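Local coordinates for protein monoglyceride lipase (PDB 4ZWN) that hydrolyses monoacylglycerols to free fatty acids and glycerol, preferring monounsaturated ones, and also takes part in breaking down fatty acid ethyl esters, at residues A[59-64]-A[323-328]; A[49-54]-A[79-84]; A[90-95]-A[125-130]; A[152-157]-A[164-169]. The protein carries 2 engineered substitutions. All coordinates share one frame; numbering follows the deposited sequence.

Contact 1 of 4, residues A[59-64]-A[323-328]; sequences EVRGRV and WLDKHT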
loop_
_atom_site.group_PDB
_atom_site.type_symbol
_atom_site.label_atom_id
_atom_site.label_comp_id
_atom_site.label_asym_id
_atom_site.label_seq_id
_atom_site.Cartn_x
_atom_site.Cartn_y
_atom_site.Cartn_z
ATOM N N GLU A 59 8.109 16.299 -18.625
ATOM C CA GLU A 59 8.302 16.726 -17.264
ATOM C C GLU A 59 7.555 15.965 -16.195
ATOM O O GLU A 59 6.513 15.415 -16.425
ATOM C CB GLU A 59 7.977 18.197 -17.128
ATOM C CG GLU A 59 6.743 18.617 -17.882
ATOM C CD GLU A 59 6.578 20.119 -17.930
ATOM O OE1 GLU A 59 6.808 20.701 -18.999
ATOM O OE2 GLU A 59 6.213 20.713 -16.900
ATOM N N VAL A 60 8.123 16.020 -15.001
ATOM C CA VAL A 60 7.649 15.358 -13.810
ATOM C C VAL A 60 7.133 16.340 -12.818
ATOM O O VAL A 60 7.805 17.256 -12.478
ATOM C CB VAL A 60 8.813 14.677 -13.101
ATOM C CG1 VAL A 60 8.328 13.750 -12.024
ATOM C CG2 VAL A 60 9.710 13.959 -14.080
ATOM N N ARG A 61 5.943 16.094 -12.321
ATOM C CA ARG A 61 5.306 16.894 -11.281
ATOM C C ARG A 61 5.690 16.378 -9.902
ATOM O O ARG A 61 5.778 17.145 -8.944
ATOM C CB ARG A 61 3.788 16.880 -11.440
ATOM C CG ARG A 61 3.291 17.512 -12.722
ATOM C CD ARG A 61 1.780 17.537 -12.732
ATOM N NE ARG A 61 1.258 18.273 -11.586
ATOM C CZ ARG A 61 0.836 19.531 -11.640
ATOM N NH1 ARG A 61 0.864 20.193 -12.788
ATOM N NH2 ARG A 61 0.378 20.126 -10.547
ATOM N N GLY A 62 5.914 15.070 -9.812
ATOM C CA GLY A 62 6.293 14.435 -8.563
ATOM C C GLY A 62 6.479 12.932 -8.687
ATOM O O GLY A 62 6.145 12.330 -9.710
ATOM N N ARG A 63 7.025 12.322 -7.640
ATOM C CA ARG A 63 7.187 10.871 -7.601
ATOM C C ARG A 63 6.367 10.266 -6.463
ATOM O O ARG A 63 6.309 10.825 -5.366
ATOM C CB ARG A 63 8.661 10.493 -7.445
ATOM C CG ARG A 63 8.921 8.992 -7.492
ATOM C CD ARG A 63 10.392 8.665 -7.302
ATOM N NE ARG A 63 11.224 9.264 -8.340
ATOM C CZ ARG A 63 12.506 8.970 -8.531
ATOM N NH1 ARG A 63 13.103 8.075 -7.755
ATOM N NH2 ARG A 63 13.191 9.565 -9.501
ATOM N N VAL A 64 5.733 9.126 -6.726
ATOM C CA VAL A 64 4.958 8.441 -5.696
ATOM C C VAL A 64 5.582 7.099 -5.317
ATOM O O VAL A 64 5.795 6.236 -6.168
ATOM C CB VAL A 64 3.499 8.199 -6.140
ATOM C CG1 VAL A 64 2.658 7.778 -4.951
ATOM C CG2 VAL A 64 2.913 9.451 -6.777
ATOM N N TRP A 323 -5.788 15.257 -6.621
ATOM C CA TRP A 323 -5.239 15.549 -5.305
ATOM C C TRP A 323 -3.744 15.831 -5.398
ATOM O O TRP A 323 -3.236 16.750 -4.754
ATOM C CB TRP A 323 -5.504 14.387 -4.348
ATOM C CG TRP A 323 -5.127 14.675 -2.934
ATOM C CD1 TRP A 323 -5.886 15.311 -1.996
ATOM C CD2 TRP A 323 -3.897 14.331 -2.288
ATOM N NE1 TRP A 323 -5.204 15.389 -0.807
ATOM C CE2 TRP A 323 -3.979 14.794 -0.961
ATOM C CE3 TRP A 323 -2.736 13.676 -2.705
ATOM C CZ2 TRP A 323 -2.944 14.624 -0.046
ATOM C CZ3 TRP A 323 -1.707 13.508 -1.796
ATOM C CH2 TRP A 323 -1.818 13.980 -0.481
ATOM N N LEU A 324 -3.048 15.036 -6.207
ATOM C CA LEU A 324 -1.616 15.219 -6.433
ATOM C C LEU A 324 -1.321 16.541 -7.128
ATOM O O LEU A 324 -0.399 17.261 -6.743
ATOM C CB LEU A 324 -1.051 14.066 -7.265
ATOM C CG LEU A 324 -0.948 12.699 -6.593
ATOM C CD1 LEU A 324 -0.564 11.641 -7.612
ATOM C CD2 LEU A 324 0.060 12.745 -5.456
ATOM N N ASP A 325 -2.101 16.845 -8.164
ATOM C CA ASP A 325 -1.950 18.096 -8.896
ATOM C C ASP A 325 -2.096 19.281 -7.956
ATOM O O ASP A 325 -1.318 20.232 -8.017
ATOM C CB ASP A 325 -2.976 18.194 -10.029
ATOM C CG ASP A 325 -2.697 17.220 -11.156
ATOM O OD1 ASP A 325 -1.556 16.715 -11.244
ATOM O OD2 ASP A 325 -3.616 16.965 -11.960
ATOM N N LYS A 326 -3.091 19.206 -7.078
ATOM C CA LYS A 326 -3.351 20.271 -6.116
ATOM C C LYS A 326 -2.142 20.534 -5.216
ATOM O O LYS A 326 -1.897 21.672 -4.813
ATOM C CB LYS A 326 -4.578 19.926 -5.269
ATOM C CG LYS A 326 -5.014 21.033 -4.332
ATOM C CD LYS A 326 -6.206 20.608 -3.493
ATOM C CE LYS A 326 -6.694 21.753 -2.625
ATOM N NZ LYS A 326 -5.575 22.347 -1.841
ATOM N N HIS A 327 -1.378 19.484 -4.924
ATOM C CA HIS A 327 -0.241 19.604 -4.015
ATOM C C HIS A 327 1.075 19.645 -4.779
ATOM O O HIS A 327 2.168 19.495 -4.204
ATOM C CB HIS A 327 -0.260 18.466 -3.005
ATOM C CG HIS A 327 -1.449 18.503 -2.100
ATOM N ND1 HIS A 327 -2.671 17.964 -2.447
ATOM C CD2 HIS A 327 -1.612 19.036 -0.864
ATOM C CE1 HIS A 327 -3.529 18.153 -1.460
ATOM N NE2 HIS A 327 -2.913 18.801 -0.489
ATOM N N THR A 328 0.952 19.880 -6.085
ATOM C CA THR A 328 2.114 20.212 -6.918
ATOM C C THR A 328 1.845 21.423 -7.827
ATOM O O THR A 328 2.578 21.686 -8.811
ATOM C CB THR A 328 2.583 18.992 -7.766
ATOM O OG1 THR A 328 1.518 18.507 -8.584
ATOM C CG2 THR A 328 3.054 17.853 -6.858
#
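R61 reaches across to the C-terminal end of helix 310-326 and closes its guanidinium group on T328 and D325. The close part of the contact is this polar cluster. NH2 of R61 donates to OG1 of T328 at 2.8 Å, with the oxygen tilted somewhat from the guanidinium plane, and NE of R61 adds a weak bond to the same OG1 at 3.0 Å. The bend of the arginine chain at chi3 (58°) turns its NE and NH2 edge toward the threonine. D325 comes instead over a face of the guanidinium: its OD1 lies 3.2 Å from NE of R61, well out of plane, and the two flat groups are inclined at 67°. This salt bridge is therefore a matter of charge alone, with no N-H aimed at the oxygen. OG1 of T328 gives its own proton to O of L324 at 2.9 Å, approaching from above the carbonyl plane. Y89 ties the cluster together, its hydroxyl bonding to OD1 of D325, OG1 of T328 and NE of R61.

Deeper in, the two segments meet more loosely, though in a buried place: CG2 of V64 approaches CD1 of L324 at 4.2 Å, with W141 against the valine and F139 against the leucine. Toward solvent, R61, D325 and T328 are all partly exposed, and OD2 of D325 is engaged by K321.

The threonine hydroxyl thus gives its hydrogen to the last turn of the helix and accepts from the arginine, while the carboxylate would probably offset the arginine's charge from over one face of the guanidinium.

Contact 2 of 4, residues A[49-54]-A[79-84]; sequences MFWPVQ and RLMDHL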
loop_
_atom_site.group_PDB
_atom_site.type_symbol
_atom_site.label_atom_id
_atom_site.label_comp_id
_atom_site.label_asym_id
_atom_site.label_seq_id
_atom_site.Cartn_x
_atom_site.Cartn_y
_atom_site.Cartn_z
ATOM N N MET A 49 11.081 -1.425 -8.919
ATOM C CA MET A 49 10.807 -0.818 -10.212
ATOM C C MET A 49 10.803 0.697 -10.123
ATOM O O MET A 49 10.284 1.274 -9.166
ATOM C CB MET A 49 9.463 -1.289 -10.759
ATOM C CG MET A 49 9.491 -2.641 -11.419
ATOM S SD MET A 49 7.922 -2.976 -12.228
ATOM C CE MET A 49 8.262 -4.576 -12.955
ATOM N N PHE A 50 11.388 1.337 -11.127
ATOM C CA PHE A 50 11.258 2.775 -11.274
ATOM C C PHE A 50 10.473 3.076 -12.540
ATOM O O PHE A 50 10.959 2.852 -13.647
ATOM C CB PHE A 50 12.621 3.457 -11.320
ATOM C CG PHE A 50 12.551 4.889 -11.754
ATOM C CD1 PHE A 50 11.982 5.847 -10.932
ATOM C CD2 PHE A 50 13.035 5.274 -12.992
ATOM C CE1 PHE A 50 11.906 7.166 -11.334
ATOM C CE2 PHE A 50 12.963 6.591 -13.400
ATOM C CZ PHE A 50 12.397 7.540 -12.571
ATOM N N TRP A 51 9.255 3.577 -12.370
ATOM C CA TRP A 51 8.380 3.850 -13.502
ATOM C C TRP A 51 8.428 5.325 -13.879
ATOM O O TRP A 51 7.894 6.167 -13.160
ATOM C CB TRP A 51 6.946 3.432 -13.180
ATOM C CG TRP A 51 6.140 3.097 -14.389
ATOM C CD1 TRP A 51 5.880 3.913 -15.454
ATOM C CD2 TRP A 51 5.475 1.860 -14.659
ATOM N NE1 TRP A 51 5.098 3.254 -16.372
ATOM C CE2 TRP A 51 4.834 1.992 -15.908
ATOM C CE3 TRP A 51 5.359 0.650 -13.966
ATOM C CZ2 TRP A 51 4.089 0.961 -16.479
ATOM C CZ3 TRP A 51 4.617 -0.373 -14.534
ATOM C CH2 TRP A 51 3.992 -0.210 -15.777
ATOM N N PRO A 52 9.068 5.641 -15.015
ATOM C CA PRO A 52 9.271 7.029 -15.446
ATOM C C PRO A 52 8.031 7.646 -16.084
ATOM O O PRO A 52 7.159 6.925 -16.567
ATOM C CB PRO A 52 10.401 6.907 -16.469
ATOM C CG PRO A 52 10.198 5.555 -17.069
ATOM C CD PRO A 52 9.645 4.676 -15.970
ATOM N N VAL A 53 7.960 8.973 -16.080
ATOM C CA VAL A 53 6.883 9.680 -16.760
ATOM C C VAL A 53 6.999 9.470 -18.265
ATOM O O VAL A 53 8.054 9.713 -18.849
ATOM C CB VAL A 53 6.903 11.189 -16.449
ATOM C CG1 VAL A 53 5.860 11.915 -17.282
ATOM C CG2 VAL A 53 6.677 11.431 -14.962
ATOM N N GLN A 54 5.919 9.006 -18.886
ATOM C CA GLN A 54 5.911 8.754 -20.326
ATOM C C GLN A 54 4.668 9.324 -21.001
ATOM O O GLN A 54 3.773 8.574 -21.384
ATOM C CB GLN A 54 5.994 7.253 -20.607
ATOM C CG GLN A 54 7.173 6.555 -19.957
ATOM C CD GLN A 54 7.119 5.049 -20.122
ATOM O OE1 GLN A 54 6.775 4.540 -21.189
ATOM N NE2 GLN A 54 7.453 4.327 -19.058
ATOM N N ARG A 79 -1.239 -1.197 -12.984
ATOM C CA ARG A 79 -2.371 -0.378 -13.396
ATOM C C ARG A 79 -2.236 1.049 -12.869
ATOM O O ARG A 79 -2.492 2.016 -13.586
ATOM C CB ARG A 79 -3.674 -1.017 -12.908
ATOM C CG ARG A 79 -4.947 -0.548 -13.590
ATOM C CD ARG A 79 -6.141 -1.292 -12.994
ATOM N NE ARG A 79 -7.413 -0.963 -13.634
ATOM C CZ ARG A 79 -8.585 -1.470 -13.263
ATOM N NH1 ARG A 79 -8.648 -2.329 -12.252
ATOM N NH2 ARG A 79 -9.697 -1.120 -13.897
ATOM N N LEU A 80 -1.808 1.176 -11.617
ATOM C CA LEU A 80 -1.657 2.486 -10.991
ATOM C C LEU A 80 -0.466 3.255 -11.558
ATOM O O LEU A 80 -0.584 4.429 -11.907
ATOM C CB LEU A 80 -1.504 2.337 -9.479
ATOM C CG LEU A 80 -1.260 3.628 -8.702
ATOM C CD1 LEU A 80 -2.403 4.615 -8.926
ATOM C CD2 LEU A 80 -1.082 3.322 -7.223
ATOM N N MET A 81 0.678 2.585 -11.640
ATOM C CA MET A 81 1.902 3.202 -12.138
ATOM C C MET A 81 1.778 3.620 -13.602
ATOM O O MET A 81 2.346 4.633 -14.016
ATOM C CB MET A 81 3.084 2.248 -11.962
ATOM C CG MET A 81 3.413 1.956 -10.510
ATOM S SD MET A 81 4.909 0.984 -10.249
ATOM C CE MET A 81 4.374 -0.626 -10.824
ATOM N N ASP A 82 1.034 2.841 -14.380
ATOM C CA ASP A 82 0.815 3.153 -15.788
ATOM C C ASP A 82 0.042 4.462 -15.941
ATOM O O ASP A 82 0.427 5.330 -16.723
ATOM C CB ASP A 82 0.069 2.011 -16.483
ATOM C CG ASP A 82 0.112 2.121 -18.000
ATOM O OD1 ASP A 82 1.163 2.534 -18.539
ATOM O OD2 ASP A 82 -0.903 1.795 -18.654
ATOM N N HIS A 83 -1.044 4.605 -15.185
ATOM C CA HIS A 83 -1.858 5.817 -15.238
ATOM C C HIS A 83 -1.112 7.025 -14.676
ATOM O O HIS A 83 -1.248 8.134 -15.187
ATOM C CB HIS A 83 -3.177 5.624 -14.482
ATOM C CG HIS A 83 -4.201 4.834 -15.237
ATOM N ND1 HIS A 83 -4.075 3.481 -15.472
ATOM C CD2 HIS A 83 -5.371 5.206 -15.809
ATOM C CE1 HIS A 83 -5.123 3.055 -16.154
ATOM N NE2 HIS A 83 -5.923 4.081 -16.371
ATOM N N LEU A 84 -0.328 6.810 -13.624
ATOM C CA LEU A 84 0.481 7.888 -13.061
ATOM C C LEU A 84 1.524 8.366 -14.066
ATOM O O LEU A 84 1.789 9.563 -14.177
ATOM C CB LEU A 84 1.164 7.439 -11.767
ATOM C CG LEU A 84 0.290 7.345 -10.516
ATOM C CD1 LEU A 84 1.075 6.746 -9.360
ATOM C CD2 LEU A 84 -0.257 8.712 -10.138
#
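W51 and M81 form the heart of this contact, the tryptophan offering a ring face to the methionine on helix 78-86. Apolar packing dominates: CB of M81 sits 3.3 Å above the indole plane, offset toward its rim, and CE of M81 lies 3.5 Å from CE3 of W51. The methionine doubles back through a bend at chi3 (-72°), which brings its methyl to the benzo end of the indole. Two residues earlier in strand 44-51, SD of M49 touches CE of M81 at 4.5 Å.

A Met-aromatic contact accompanies this packing. SD of M81 is 5.0 Å from the centroid of the six-membered ring of W51, in an oblique position 64° off the ring normal.

Polar groups meet the indole without bonding to it across the contact. The backbone O of M81 and N of D82 lie over the same face as CB, and OD1 of D82 is 3.9 Å from CZ2 of W51. T31 joins the two polar ends from outside, its OG1 bonding to both NE1 of W51 and OD1 of D82; Y27 takes OD2.

Helix 78-86, which links strands 62-67 and 89-94, thereby also covers antiparallel strand 44-51, the arrangement of the N-terminal half of an alpha/beta hydrolase sheet.

Contact 3 of 4, residues A[90-95]-A[125-130]; sequences ESFTFD and EKNLSE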
loop_
_atom_site.group_PDB
_atom_site.type_symbol
_atom_site.label_atom_id
_atom_site.label_comp_id
_atom_site.label_asym_id
_atom_site.label_seq_id
_atom_site.Cartn_x
_atom_site.Cartn_y
_atom_site.Cartn_z
ATOM N N GLU A 90 6.091 10.113 -11.573
ATOM C CA GLU A 90 6.970 8.961 -11.446
ATOM C C GLU A 90 6.484 8.044 -10.332
ATOM O O GLU A 90 5.870 8.500 -9.366
ATOM C CB GLU A 90 8.408 9.405 -11.169
ATOM C CG GLU A 90 9.049 10.182 -12.302
ATOM C CD GLU A 90 10.438 10.683 -11.955
ATOM O OE1 GLU A 90 10.773 10.735 -10.751
ATOM O OE2 GLU A 90 11.197 11.021 -12.889
ATOM N N SER A 91 6.759 6.752 -10.468
ATOM C CA SER A 91 6.431 5.792 -9.422
ATOM C C SER A 91 7.651 4.986 -9.009
ATOM O O SER A 91 8.533 4.703 -9.821
ATOM C CB SER A 91 5.323 4.839 -9.879
ATOM O OG SER A 91 4.095 5.515 -10.069
ATOM N N PHE A 92 7.694 4.622 -7.733
ATOM C CA PHE A 92 8.690 3.694 -7.235
ATOM C C PHE A 92 8.013 2.698 -6.313
ATOM O O PHE A 92 7.317 3.083 -5.373
ATOM C CB PHE A 92 9.817 4.420 -6.496
ATOM C CG PHE A 92 10.961 3.520 -6.102
ATOM C CD1 PHE A 92 10.913 2.782 -4.931
ATOM C CD2 PHE A 92 12.082 3.409 -6.910
ATOM C CE1 PHE A 92 11.961 1.952 -4.571
ATOM C CE2 PHE A 92 13.133 2.582 -6.556
ATOM C CZ PHE A 92 13.072 1.853 -5.386
ATOM N N THR A 93 8.211 1.417 -6.590
ATOM C CA THR A 93 7.707 0.374 -5.714
ATOM C C THR A 93 8.744 -0.730 -5.583
ATOM O O THR A 93 9.629 -0.873 -6.426
ATOM C CB THR A 93 6.373 -0.212 -6.224
ATOM O OG1 THR A 93 5.803 -1.055 -5.216
ATOM C CG2 THR A 93 6.584 -1.017 -7.496
ATOM N N PHE A 94 8.637 -1.502 -4.512
ATOM C CA PHE A 94 9.543 -2.616 -4.290
ATOM C C PHE A 94 8.800 -3.739 -3.589
ATOM O O PHE A 94 7.926 -3.487 -2.760
ATOM C CB PHE A 94 10.759 -2.174 -3.467
ATOM C CG PHE A 94 10.424 -1.744 -2.063
ATOM C CD1 PHE A 94 9.969 -0.462 -1.806
ATOM C CD2 PHE A 94 10.573 -2.623 -1.001
ATOM C CE1 PHE A 94 9.661 -0.065 -0.517
ATOM C CE2 PHE A 94 10.270 -2.233 0.290
ATOM C CZ PHE A 94 9.814 -0.953 0.534
ATOM N N ASP A 95 9.129 -4.977 -3.940
ATOM C CA ASP A 95 8.601 -6.120 -3.211
ATOM C C ASP A 95 9.242 -6.128 -1.829
ATOM O O ASP A 95 10.459 -6.244 -1.705
ATOM C CB ASP A 95 8.873 -7.431 -3.957
ATOM C CG ASP A 95 8.077 -7.549 -5.251
ATOM O OD1 ASP A 95 7.171 -6.720 -5.485
ATOM O OD2 ASP A 95 8.350 -8.486 -6.032
ATOM N N GLU A 125 14.983 7.083 1.505
ATOM C CA GLU A 125 16.191 7.880 1.329
ATOM C C GLU A 125 16.758 7.768 -0.081
ATOM O O GLU A 125 17.353 8.716 -0.593
ATOM C CB GLU A 125 17.246 7.467 2.349
ATOM C CG GLU A 125 16.853 7.776 3.778
ATOM C CD GLU A 125 17.846 7.232 4.778
ATOM O OE1 GLU A 125 18.773 6.508 4.358
ATOM O OE2 GLU A 125 17.699 7.530 5.983
ATOM N N LYS A 126 16.575 6.607 -0.702
ATOM C CA LYS A 126 17.012 6.392 -2.077
ATOM C C LYS A 126 16.253 7.305 -3.031
ATOM O O LYS A 126 16.850 7.988 -3.865
ATOM C CB LYS A 126 16.815 4.929 -2.482
ATOM C CG LYS A 126 17.191 4.612 -3.925
ATOM C CD LYS A 126 16.820 3.175 -4.280
ATOM C CE LYS A 126 17.605 2.657 -5.483
ATOM N NZ LYS A 126 17.258 3.354 -6.752
ATOM N N ASN A 127 14.930 7.311 -2.901
ATOM C CA ASN A 127 14.084 8.146 -3.743
ATOM C C ASN A 127 14.235 9.622 -3.407
ATOM O O ASN A 127 14.179 10.477 -4.291
ATOM C CB ASN A 127 12.622 7.725 -3.614
ATOM C CG ASN A 127 12.324 6.436 -4.345
ATOM O OD1 ASN A 127 12.111 6.436 -5.555
ATOM N ND2 ASN A 127 12.306 5.328 -3.613
ATOM N N LEU A 128 14.424 9.907 -2.123
ATOM C CA LEU A 128 14.641 11.267 -1.647
ATOM C C LEU A 128 15.900 11.842 -2.288
ATOM O O LEU A 128 15.949 13.016 -2.652
ATOM C CB LEU A 128 14.757 11.283 -0.120
ATOM C CG LEU A 128 13.992 12.345 0.672
ATOM C CD1 LEU A 128 12.609 12.573 0.088
ATOM C CD2 LEU A 128 13.887 11.912 2.125
ATOM N N SER A 129 16.910 10.994 -2.434
ATOM C CA SER A 129 18.172 11.394 -3.040
ATOM C C SER A 129 18.000 11.666 -4.528
ATOM O O SER A 129 18.553 12.627 -5.064
ATOM C CB SER A 129 19.234 10.318 -2.818
ATOM O OG SER A 129 20.463 10.682 -3.420
ATOM N N GLU A 130 17.223 10.814 -5.190
ATOM C CA GLU A 130 16.995 10.940 -6.624
ATOM C C GLU A 130 16.050 12.090 -6.957
ATOM O O GLU A 130 16.155 12.698 -8.020
ATOM C CB GLU A 130 16.446 9.633 -7.188
ATOM C CG GLU A 130 17.410 8.471 -7.077
ATOM C CD GLU A 130 16.877 7.211 -7.722
ATOM O OE1 GLU A 130 15.813 7.283 -8.374
ATOM O OE2 GLU A 130 17.525 6.151 -7.578
#
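F92 on strand 89-94 and N127 on helix 113-134 mark the nearest backbone approach, their CA atoms 7.8 Å apart. The strand is extended and the helix regular at this point, and no hydrogen bond passes between the two, so that side chains alone span the gap. With chi1 at -173°, the F92 side chain extends away from its own backbone N, and the ring rises from the sheet toward the helix.

The amide of N127 meets one face of that ring on edge, the two planes 76° apart. ND2 of N127 is 3.2 Å above the ring plane, offset toward the rim beside CD1, while OD1 of N127 lies 3.2 Å from CG of F92 at the root of the ring. Both amide atoms have partners of their own: ND2 donates to O of F123 one turn back in the helix, and OD1 accepts from NH1 of R63, which fixes the rotation of the group.

In the alpha/beta hydrolase fold such helices cover both faces of the central sheet. Here F92 faces helix 113-134, whereas its neighbours S91 and T93 touch helix 78-86 on the other face.

The aliphatic part of K126 reaches the far end of the ring, with CD 4.1 Å from CZ of F92. An alanine in place of F92 is likely to open a gap beneath the helix and leave the N127 amide and CD of K126 without the ring they pack against. NZ of K126 goes on to E130, forming a salt bridge to OE2 at 2.9 Å, and OE1 of E130 pairs with NH1 of R63.

Contact 4 of 4, residues A[152-157]-A[164-169]; sequences NYACQG and SGYIGS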
loop_
_atom_site.group_PDB
_atom_site.type_symbol
_atom_site.label_atom_id
_atom_site.label_comp_id
_atom_site.label_asym_id
_atom_site.label_seq_id
_atom_site.Cartn_x
_atom_site.Cartn_y
_atom_site.Cartn_z
ATOM N N ASN A 152 1.324 4.989 9.416
ATOM C CA ASN A 152 2.213 4.918 10.568
ATOM C C ASN A 152 3.538 5.632 10.319
ATOM O O ASN A 152 4.085 6.259 11.225
ATOM C CB ASN A 152 2.468 3.464 10.967
ATOM C CG ASN A 152 1.422 2.932 11.930
ATOM O OD1 ASN A 152 1.440 3.250 13.119
ATOM N ND2 ASN A 152 0.505 2.118 11.423
ATOM N N TYR A 153 4.048 5.543 9.090
ATOM C CA TYR A 153 5.284 6.237 8.743
ATOM C C TYR A 153 5.116 7.735 8.953
ATOM O O TYR A 153 6.047 8.418 9.378
ATOM C CB TYR A 153 5.703 5.949 7.299
ATOM C CG TYR A 153 7.087 6.476 6.972
ATOM C CD1 TYR A 153 8.218 5.696 7.193
ATOM C CD2 TYR A 153 7.264 7.758 6.463
ATOM C CE1 TYR A 153 9.488 6.177 6.905
ATOM C CE2 TYR A 153 8.528 8.247 6.173
ATOM C CZ TYR A 153 9.635 7.454 6.396
ATOM O OH TYR A 153 10.891 7.938 6.109
ATOM N N ALA A 154 3.918 8.238 8.668
ATOM C CA ALA A 154 3.601 9.645 8.891
ATOM C C ALA A 154 3.713 10.031 10.370
ATOM O O ALA A 154 3.843 11.208 10.700
ATOM C CB ALA A 154 2.205 9.957 8.371
ATOM N N CYS A 155 3.666 9.039 11.254
ATOM C CA CYS A 155 3.766 9.291 12.686
ATOM C C CYS A 155 5.162 8.998 13.232
ATOM O O CYS A 155 5.599 9.619 14.201
ATOM C CB CYS A 155 2.736 8.456 13.449
ATOM S SG CYS A 155 1.015 8.770 12.992
ATOM N N GLN A 156 5.863 8.058 12.604
ATOM C CA GLN A 156 7.103 7.540 13.172
ATOM C C GLN A 156 8.296 7.591 12.220
ATOM O O GLN A 156 9.426 7.334 12.633
ATOM C CB GLN A 156 6.896 6.097 13.633
ATOM C CG GLN A 156 6.817 5.094 12.498
ATOM C CD GLN A 156 6.522 3.692 12.984
ATOM O OE1 GLN A 156 5.410 3.396 13.416
ATOM N NE2 GLN A 156 7.522 2.822 12.923
ATOM N N GLY A 157 8.048 7.916 10.956
ATOM C CA GLY A 157 9.095 7.917 9.950
ATOM C C GLY A 157 10.212 8.911 10.213
ATOM O O GLY A 157 9.974 10.015 10.700
ATOM N N SER A 164 5.932 14.760 0.975
ATOM C CA SER A 164 5.070 15.847 0.532
ATOM C C SER A 164 3.593 15.552 0.751
ATOM O O SER A 164 2.779 16.469 0.796
ATOM C CB SER A 164 5.325 16.152 -0.944
ATOM O OG SER A 164 6.599 16.741 -1.116
ATOM N N GLY A 165 3.249 14.277 0.885
ATOM C CA GLY A 165 1.867 13.893 1.103
ATOM C C GLY A 165 1.693 12.402 1.309
ATOM O O GLY A 165 2.507 11.603 0.849
ATOM N N TYR A 166 0.622 12.028 2.001
ATOM C CA TYR A 166 0.351 10.627 2.290
ATOM C C TYR A 166 -0.986 10.190 1.709
ATOM O O TYR A 166 -1.996 10.877 1.856
ATOM C CB TYR A 166 0.374 10.378 3.798
ATOM C CG TYR A 166 1.719 10.633 4.435
ATOM C CD1 TYR A 166 2.063 11.901 4.889
ATOM C CD2 TYR A 166 2.647 9.610 4.580
ATOM C CE1 TYR A 166 3.293 12.140 5.473
ATOM C CE2 TYR A 166 3.879 9.839 5.163
ATOM C CZ TYR A 166 4.195 11.108 5.608
ATOM O OH TYR A 166 5.417 11.346 6.187
ATOM N N ILE A 167 -0.980 9.040 1.044
ATOM C CA ILE A 167 -2.192 8.480 0.465
ATOM C C ILE A 167 -2.423 7.064 0.972
ATOM O O ILE A 167 -1.550 6.203 0.855
ATOM C CB ILE A 167 -2.125 8.459 -1.067
ATOM C CG1 ILE A 167 -1.791 9.855 -1.600
ATOM C CG2 ILE A 167 -3.434 7.940 -1.642
ATOM C CD1 ILE A 167 -1.454 9.888 -3.068
ATOM N N GLY A 168 -3.599 6.830 1.540
ATOM C CA GLY A 168 -3.963 5.507 2.010
ATOM C C GLY A 168 -5.049 4.881 1.154
ATOM O O GLY A 168 -6.055 5.519 0.847
ATOM N N SER A 169 -4.835 3.630 0.761
ATOM C CA SER A 169 -5.823 2.879 -0.002
ATOM C C SER A 169 -6.399 1.763 0.851
ATOM O O SER A 169 -5.748 0.734 1.047
ATOM C CB SER A 169 -5.204 2.301 -1.275
ATOM O OG SER A 169 -6.084 1.376 -1.894
#
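The phenol ring of Y166 carries A154 on one face and Y153 at its edge. A chi1 of -63° sets CG of Y166 opposite the carbonyl carbon and carries the ring from the strand across to A154. CB of A154 lies almost squarely over the ring centre, 3.5 Å from the centroid and only 10° off the normal, a CH-pi contact in which the methyl touches all six ring carbons about evenly. CA of A154 also reaches the ring, 3.6 Å from CZ of Y166. At the edge, CD2 of Y153 approaches OH of Y166 at 4.0 Å and CE2 of Y166 at 4.2 Å. The hydroxyl in turn lies near the plane of the Y153 ring, so the tyrosines meet edge to edge while their side chains cross at about a right angle.

One face of the Y153 ring is taken by CA of G157, 3.4 Å above its centre. G157, with no side chain, lets the end of the helix come down on the ring. Each tyrosine hydroxyl is anchored outside the two segments, OH of Y166 on O of K160 and OH of Y153 on OE1 of E121 in helix 113-134.

A leucine at Y166 would probably leave the A154 methyl without its flat bed and O of K160 without its hydroxyl partner.

Through this ring the last turn of helix 145-156 rests on strand 165-169. Together with strand 138-143 they make a beta-alpha-beta crossover of the alpha/beta hydrolase fold, whose helix begins within the GXSXG motif, just after the probable nucleophile S144.

Overall arrangement
All four contacts fasten helices to one central sheet. Contacts 1 and 3 are joined at neighbouring strands by V64 N to E90 O (2.7 Å, a probable hydrogen bond) and by the salt bridge of R63 with E90. Contacts 2 and 3, their centres about 12 Å apart, share the strand pairing of W51 with S91 and M49 with T93. L84 of contact 2 packs on L324 of contact 1, whereas W323 of contact 1 reaches I167 of contact 4. Contacts 2 and 4 are farthest apart, about 20 Å between centres. None lies at the probable S144, D272 and H302 triad, although S169 in contact 4 bonds to H143, next to the nucleophile.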